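Local coordinates for coat protein (PDB 2BBD), which builds the icosahedral shell of an archaeal virus as its major capsid protein, with an architecture pointing to ancestry shared with bacterial and eukaryotic viruses, at residues A251-E256 and A269-D274; M86-K91 and A259-A264. One frame throughout, in Å; residues are numbered along the deposited sequence.

How the contacts relate
The two contacts illustrate how one short helix can serve a double jelly-roll capsid protein in two directions. Helix 250-261 enters both: its first half packs on strand 270-284 in contact 1, and its C-terminal end meets the end of helix 79-89 in contact 2. Along the chain the segments alternate, 86-91 coming first, then 251-256, 259-264 and 269-274. The centres lie about 11 Å apart, on the same side of the chain's centre, and the contacts touch through Y88 with S270 and Y261 with D274, both probable hydrogen bonds. I272 packs against both tyrosines. A local helix-strand contact is thus tied to one between parts 168 residues apart, which probably belong to different jelly rolls.

Contact 1. Residues A251-E256 and A269-D274; sequences AALQAE and ASAIID
The side-chain nitrogen NE2 of Q254 is held by two backbone carbonyls, that of S270 and that of S267 just ahead of the strand. The bond from Q254 NE2 to S270 O is 2.9 Å long and fairly straight, with 159° at the hydrogen; the acceptor lies almost in the amide plane, whereas the donor is tilted from the plane of the carbonyl. Two acceptors on one nitrogen should fix the rotation of the amide. The preceding residue, L253, supplies the apolar part. With CG set anti to the backbone N (chi1 -167°), its two methyl branches are directed at the strand: CD2 rests on A271 CB at 3.6 Å and approaches I273 CD1 at 4.1 Å, while CD1 lies 3.7 Å from I272 O. At the far end E256 makes no direct contact, and a water bridges it to the strand instead. It donates to E256 OE1 and to I272 O, both at 2.7 Å, and accepts from D274 N, so that a carboxylate is coupled to the strand backbone. N257 ND2, from the same helix, also donates to I272 O. Y278 also binds E256 OE1, and R213 forms a salt bridge with D274, whose OD1 takes a bond from Y261. The helix passes over the strand at 69°, with the axes 7.6 Å apart. Strand 270-284 lies at one edge of the eight-stranded sheet within this chain and bonds to strand 210-219, while L253 and I273 both reach Y233 of strand 230-237, so the helix packs where two sheets of the protein come together.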
loop_
_atom_site.group_PDB
_atom_site.type_symbol
_atom_site.label_atom_id
_atom_site.label_comp_id
_atom_site.label_asym_id
_atom_site.label_seq_id
_atom_site.Cartn_x
_atom_site.Cartn_y
_atom_site.Cartn_z
ATOM N N ALA A 251 6.876 -14.527 -14.414
ATOM C CA ALA A 251 7.377 -15.644 -13.620
ATOM C C ALA A 251 8.736 -15.326 -13.014
ATOM O O ALA A 251 9.015 -15.675 -11.866
ATOM C CB ALA A 251 7.466 -16.904 -14.476
ATOM N N ALA A 252 9.583 -14.651 -13.776
ATOM C CA ALA A 252 10.911 -14.306 -13.282
ATOM C C ALA A 252 10.800 -13.237 -12.207
ATOM O O ALA A 252 11.587 -13.204 -11.265
ATOM C CB ALA A 252 11.788 -13.808 -14.424
ATOM N N LEU A 253 9.818 -12.357 -12.353
ATOM C CA LEU A 253 9.621 -11.298 -11.380
ATOM C C LEU A 253 9.126 -11.950 -10.084
ATOM O O LEU A 253 9.632 -11.653 -8.996
ATOM C CB LEU A 253 8.607 -10.294 -11.928
ATOM C CG LEU A 253 8.419 -8.941 -11.254
ATOM C CD1 LEU A 253 9.753 -8.205 -11.121
ATOM C CD2 LEU A 253 7.422 -8.133 -12.088
ATOM N N GLN A 254 8.160 -12.860 -10.205
ATOM C CA GLN A 254 7.625 -13.546 -9.031
ATOM C C GLN A 254 8.702 -14.406 -8.369
ATOM O O GLN A 254 8.680 -14.603 -7.155
ATOM C CB GLN A 254 6.417 -14.421 -9.399
ATOM C CG GLN A 254 5.248 -13.660 -10.040
ATOM C CD GLN A 254 3.929 -14.420 -9.964
ATOM O OE1 GLN A 254 3.864 -15.609 -10.279
ATOM N NE2 GLN A 254 2.868 -13.729 -9.552
ATOM N N ALA A 255 9.641 -14.918 -9.163
ATOM C CA ALA A 255 10.722 -15.738 -8.617
ATOM C C ALA A 255 11.643 -14.846 -7.795
ATOM O O ALA A 255 12.149 -15.250 -6.750
ATOM C CB ALA A 255 11.504 -16.408 -9.747
ATOM N N GLU A 256 11.855 -13.631 -8.288
ATOM C CA GLU A 256 12.691 -12.639 -7.618
ATOM C C GLU A 256 12.053 -12.250 -6.282
ATOM O O GLU A 256 12.754 -12.082 -5.283
ATOM C CB GLU A 256 12.840 -11.397 -8.503
ATOM C CG GLU A 256 13.783 -10.342 -7.944
ATOM C CD GLU A 256 14.105 -9.249 -8.947
ATOM O OE1 GLU A 256 13.196 -8.480 -9.313
ATOM O OE2 GLU A 256 15.278 -9.159 -9.374
ATOM N N ALA A 269 -1.309 -13.098 -10.536
ATOM C CA ALA A 269 -1.421 -11.782 -11.167
ATOM C C ALA A 269 -0.857 -10.621 -10.370
ATOM O O ALA A 269 -1.181 -9.462 -10.646
ATOM C CB ALA A 269 -2.885 -11.502 -11.526
ATOM N N SER A 270 -0.002 -10.922 -9.397
ATOM C CA SER A 270 0.589 -9.882 -8.562
ATOM C C SER A 270 2.107 -10.005 -8.503
ATOM O O SER A 270 2.639 -11.110 -8.425
ATOM C CB SER A 270 0.040 -9.979 -7.135
ATOM O OG SER A 270 0.477 -11.178 -6.508
ATOM N N ALA A 271 2.791 -8.865 -8.526
ATOM C CA ALA A 271 4.249 -8.847 -8.439
ATOM C C ALA A 271 4.775 -7.497 -7.948
ATOM O O ALA A 271 4.133 -6.457 -8.110
ATOM C CB ALA A 271 4.871 -9.198 -9.804
ATOM N N ILE A 272 5.950 -7.525 -7.328
ATOM C CA ILE A 272 6.576 -6.311 -6.833
ATOM C C ILE A 272 7.891 -6.020 -7.547
ATOM O O ILE A 272 8.711 -6.916 -7.761
ATOM C CB ILE A 272 6.862 -6.403 -5.332
ATOM C CG1 ILE A 272 5.539 -6.412 -4.547
ATOM C CG2 ILE A 272 7.754 -5.244 -4.915
ATOM C CD1 ILE A 272 5.695 -6.661 -3.059
ATOM N N ILE A 273 8.076 -4.760 -7.918
ATOM C CA ILE A 273 9.298 -4.320 -8.574
ATOM C C ILE A 273 10.114 -3.487 -7.605
ATOM O O ILE A 273 9.756 -2.344 -7.317
ATOM C CB ILE A 273 9.029 -3.413 -9.805
ATOM C CG1 ILE A 273 8.334 -4.197 -10.912
ATOM C CG2 ILE A 273 10.337 -2.809 -10.295
ATOM C CD1 ILE A 273 6.851 -4.356 -10.691
ATOM N N ASP A 274 11.198 -4.054 -7.089
ATOM C CA ASP A 274 12.069 -3.303 -6.197
ATOM C C ASP A 274 13.069 -2.601 -7.101
ATOM O O ASP A 274 14.008 -3.215 -7.605
ATOM C CB ASP A 274 12.788 -4.230 -5.216
ATOM C CG ASP A 274 11.852 -4.811 -4.172
ATOM O OD1 ASP A 274 11.277 -5.890 -4.407
ATOM O OD2 ASP A 274 11.679 -4.173 -3.118
HETATM O O HOH W 1 11.401 -7.015 -7.941
#

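Contact 2. Residues M86-K91 and A259-A264; sequences MYYTTK and AEYQVA
Two tyrosines adjacent on helix 79-89 reach different targets in 259-264 because their first torsions differ: Y87 holds CG anti to the backbone N (chi1 169°), Y88 opposite the carbonyl carbon (chi1 -78°). Y87 thereby stretches out to A264, and its OH donates to A264 O at 2.7 Å, arriving from above the carbonyl plane. V263 CG2 packs obliquely against the same ring, 3.9 Å from Y87 CZ. Y88 instead turns its edge toward the face of Y261 in an offset edge-to-face pair, the planes at 63° and the centroids 5.9 Å apart. The Y261 ring is sandwiched, with E260 CG over one face and Y88 CB over the rim of the other. The Y261 side chain also packs on the neighbouring carbonyl, its CB 3.2 Å from Y88 O. A water donates to both Y88 O (2.6 Å) and Y261 O (3.0 Å), joining two carbonyls that could not bond to each other. K91, the C-prime residue of the Schellman motif ending helix 79-89, brings its CG to 3.2 Å from Y261 O, and V263 CG2 sits close to K91 O. Y88 OH bonds to S270 OG and to the backbone N of Y266, and Y261 OH to D274 OD1. Two helix C-termini therefore meet here, each rich in carbonyl oxygen. The Schellman N-H groups and the bridging water supply donors at these ends, and Y87 OH serves the carbonyl of the following loop, while aromatic packing, together with the K91 chain, makes up much of the join.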
loop_
_atom_site.group_PDB
_atom_site.type_symbol
_atom_site.label_atom_id
_atom_site.label_comp_id
_atom_site.label_asym_id
_atom_site.label_seq_id
_atom_site.Cartn_x
_atom_site.Cartn_y
_atom_site.Cartn_z
HETATM N N MSE A 86 1.183 -6.025 2.413
HETATM C CA MSE A 86 1.445 -6.609 3.726
HETATM C C MSE A 86 1.834 -8.084 3.578
HETATM O O MSE A 86 2.745 -8.576 4.236
HETATM C CB MSE A 86 0.206 -6.500 4.623
HETATM C CG MSE A 86 -0.197 -5.082 4.976
HETATM SE SE MSE A 86 1.248 -4.113 5.846
HETATM C CE MSE A 86 1.667 -2.886 4.404
ATOM N N TYR A 87 1.116 -8.785 2.713
ATOM C CA TYR A 87 1.374 -10.195 2.467
ATOM C C TYR A 87 2.846 -10.405 2.111
ATOM O O TYR A 87 3.522 -11.242 2.695
ATOM C CB TYR A 87 0.482 -10.684 1.320
ATOM C CG TYR A 87 0.827 -12.053 0.783
ATOM C CD1 TYR A 87 0.281 -13.210 1.343
ATOM C CD2 TYR A 87 1.686 -12.189 -0.309
ATOM C CE1 TYR A 87 0.578 -14.474 0.815
ATOM C CE2 TYR A 87 1.996 -13.440 -0.837
ATOM C CZ TYR A 87 1.440 -14.572 -0.280
ATOM O OH TYR A 87 1.739 -15.786 -0.834
ATOM N N TYR A 88 3.335 -9.636 1.148
ATOM C CA TYR A 88 4.721 -9.761 0.714
ATOM C C TYR A 88 5.760 -9.344 1.759
ATOM O O TYR A 88 6.742 -10.058 1.989
ATOM C CB TYR A 88 4.937 -8.950 -0.570
ATOM C CG TYR A 88 4.426 -9.641 -1.817
ATOM C CD1 TYR A 88 5.096 -10.739 -2.345
ATOM C CD2 TYR A 88 3.272 -9.201 -2.465
ATOM C CE1 TYR A 88 4.636 -11.389 -3.491
ATOM C CE2 TYR A 88 2.798 -9.843 -3.617
ATOM C CZ TYR A 88 3.490 -10.941 -4.125
ATOM O OH TYR A 88 3.053 -11.589 -5.262
ATOM N N THR A 89 5.532 -8.195 2.392
ATOM C CA THR A 89 6.468 -7.675 3.376
ATOM C C THR A 89 6.480 -8.429 4.705
ATOM O O THR A 89 7.333 -8.171 5.550
ATOM C CB THR A 89 6.208 -6.169 3.627
ATOM O OG1 THR A 89 4.874 -5.979 4.109
ATOM C CG2 THR A 89 6.377 -5.391 2.334
ATOM N N THR A 90 5.542 -9.355 4.890
ATOM C CA THR A 90 5.490 -10.138 6.124
ATOM C C THR A 90 5.795 -11.608 5.829
ATOM O O THR A 90 5.624 -12.470 6.691
ATOM C CB THR A 90 4.094 -10.072 6.796
ATOM O OG1 THR A 90 3.115 -10.578 5.885
ATOM C CG2 THR A 90 3.745 -8.640 7.183
ATOM N N LYS A 91 6.244 -11.883 4.605
ATOM C CA LYS A 91 6.560 -13.241 4.175
ATOM C C LYS A 91 5.306 -14.091 4.229
ATOM O O LYS A 91 5.356 -15.265 4.590
ATOM C CB LYS A 91 7.636 -13.854 5.070
ATOM C CG LYS A 91 8.833 -12.948 5.257
ATOM C CD LYS A 91 9.893 -13.581 6.131
ATOM C CE LYS A 91 10.948 -12.551 6.491
ATOM N NZ LYS A 91 12.030 -13.158 7.294
ATOM N N ALA A 259 12.523 -14.910 -3.624
ATOM C CA ALA A 259 13.828 -14.828 -2.987
ATOM C C ALA A 259 13.846 -13.650 -2.029
ATOM O O ALA A 259 14.234 -13.783 -0.871
ATOM C CB ALA A 259 14.913 -14.665 -4.043
ATOM N N GLU A 260 13.406 -12.500 -2.520
ATOM C CA GLU A 260 13.387 -11.286 -1.724
ATOM C C GLU A 260 12.499 -11.339 -0.478
ATOM O O GLU A 260 12.968 -11.070 0.627
ATOM C CB GLU A 260 12.960 -10.104 -2.600
ATOM C CG GLU A 260 12.735 -8.812 -1.827
ATOM C CD GLU A 260 14.011 -8.026 -1.578
ATOM O OE1 GLU A 260 15.033 -8.634 -1.187
ATOM O OE2 GLU A 260 13.985 -6.789 -1.765
ATOM N N TYR A 261 11.228 -11.688 -0.659
ATOM C CA TYR A 261 10.261 -11.726 0.441
ATOM C C TYR A 261 10.064 -13.072 1.102
ATOM O O TYR A 261 9.299 -13.192 2.061
ATOM C CB TYR A 261 8.922 -11.199 -0.060
ATOM C CG TYR A 261 9.046 -9.803 -0.585
ATOM C CD1 TYR A 261 9.211 -8.731 0.286
ATOM C CD2 TYR A 261 9.082 -9.553 -1.955
ATOM C CE1 TYR A 261 9.413 -7.442 -0.183
ATOM C CE2 TYR A 261 9.286 -8.263 -2.442
ATOM C CZ TYR A 261 9.453 -7.212 -1.543
ATOM O OH TYR A 261 9.677 -5.939 -2.003
ATOM N N GLN A 262 10.741 -14.085 0.571
ATOM C CA GLN A 262 10.676 -15.431 1.109
ATOM C C GLN A 262 9.252 -15.937 1.253
ATOM O O GLN A 262 8.856 -16.463 2.295
ATOM C CB GLN A 262 11.413 -15.458 2.446
ATOM C CG GLN A 262 12.802 -14.841 2.315
ATOM C CD GLN A 262 13.410 -14.425 3.643
ATOM O OE1 GLN A 262 14.316 -13.588 3.683
ATOM N NE2 GLN A 262 12.923 -15.009 4.735
ATOM N N VAL A 263 8.485 -15.785 0.184
ATOM C CA VAL A 263 7.105 -16.232 0.169
ATOM C C VAL A 263 6.652 -16.356 -1.283
ATOM O O VAL A 263 7.128 -15.628 -2.157
ATOM C CB VAL A 263 6.184 -15.232 0.940
ATOM C CG1 VAL A 263 6.099 -13.921 0.195
ATOM C CG2 VAL A 263 4.808 -15.833 1.136
ATOM N N ALA A 264 5.751 -17.299 -1.536
ATOM C CA ALA A 264 5.222 -17.514 -2.871
ATOM C C ALA A 264 4.341 -16.315 -3.230
ATOM O O ALA A 264 3.954 -15.541 -2.352
ATOM C CB ALA A 264 4.407 -18.803 -2.907
HETATM O O HOH W 2 8.908 -10.586 3.392
#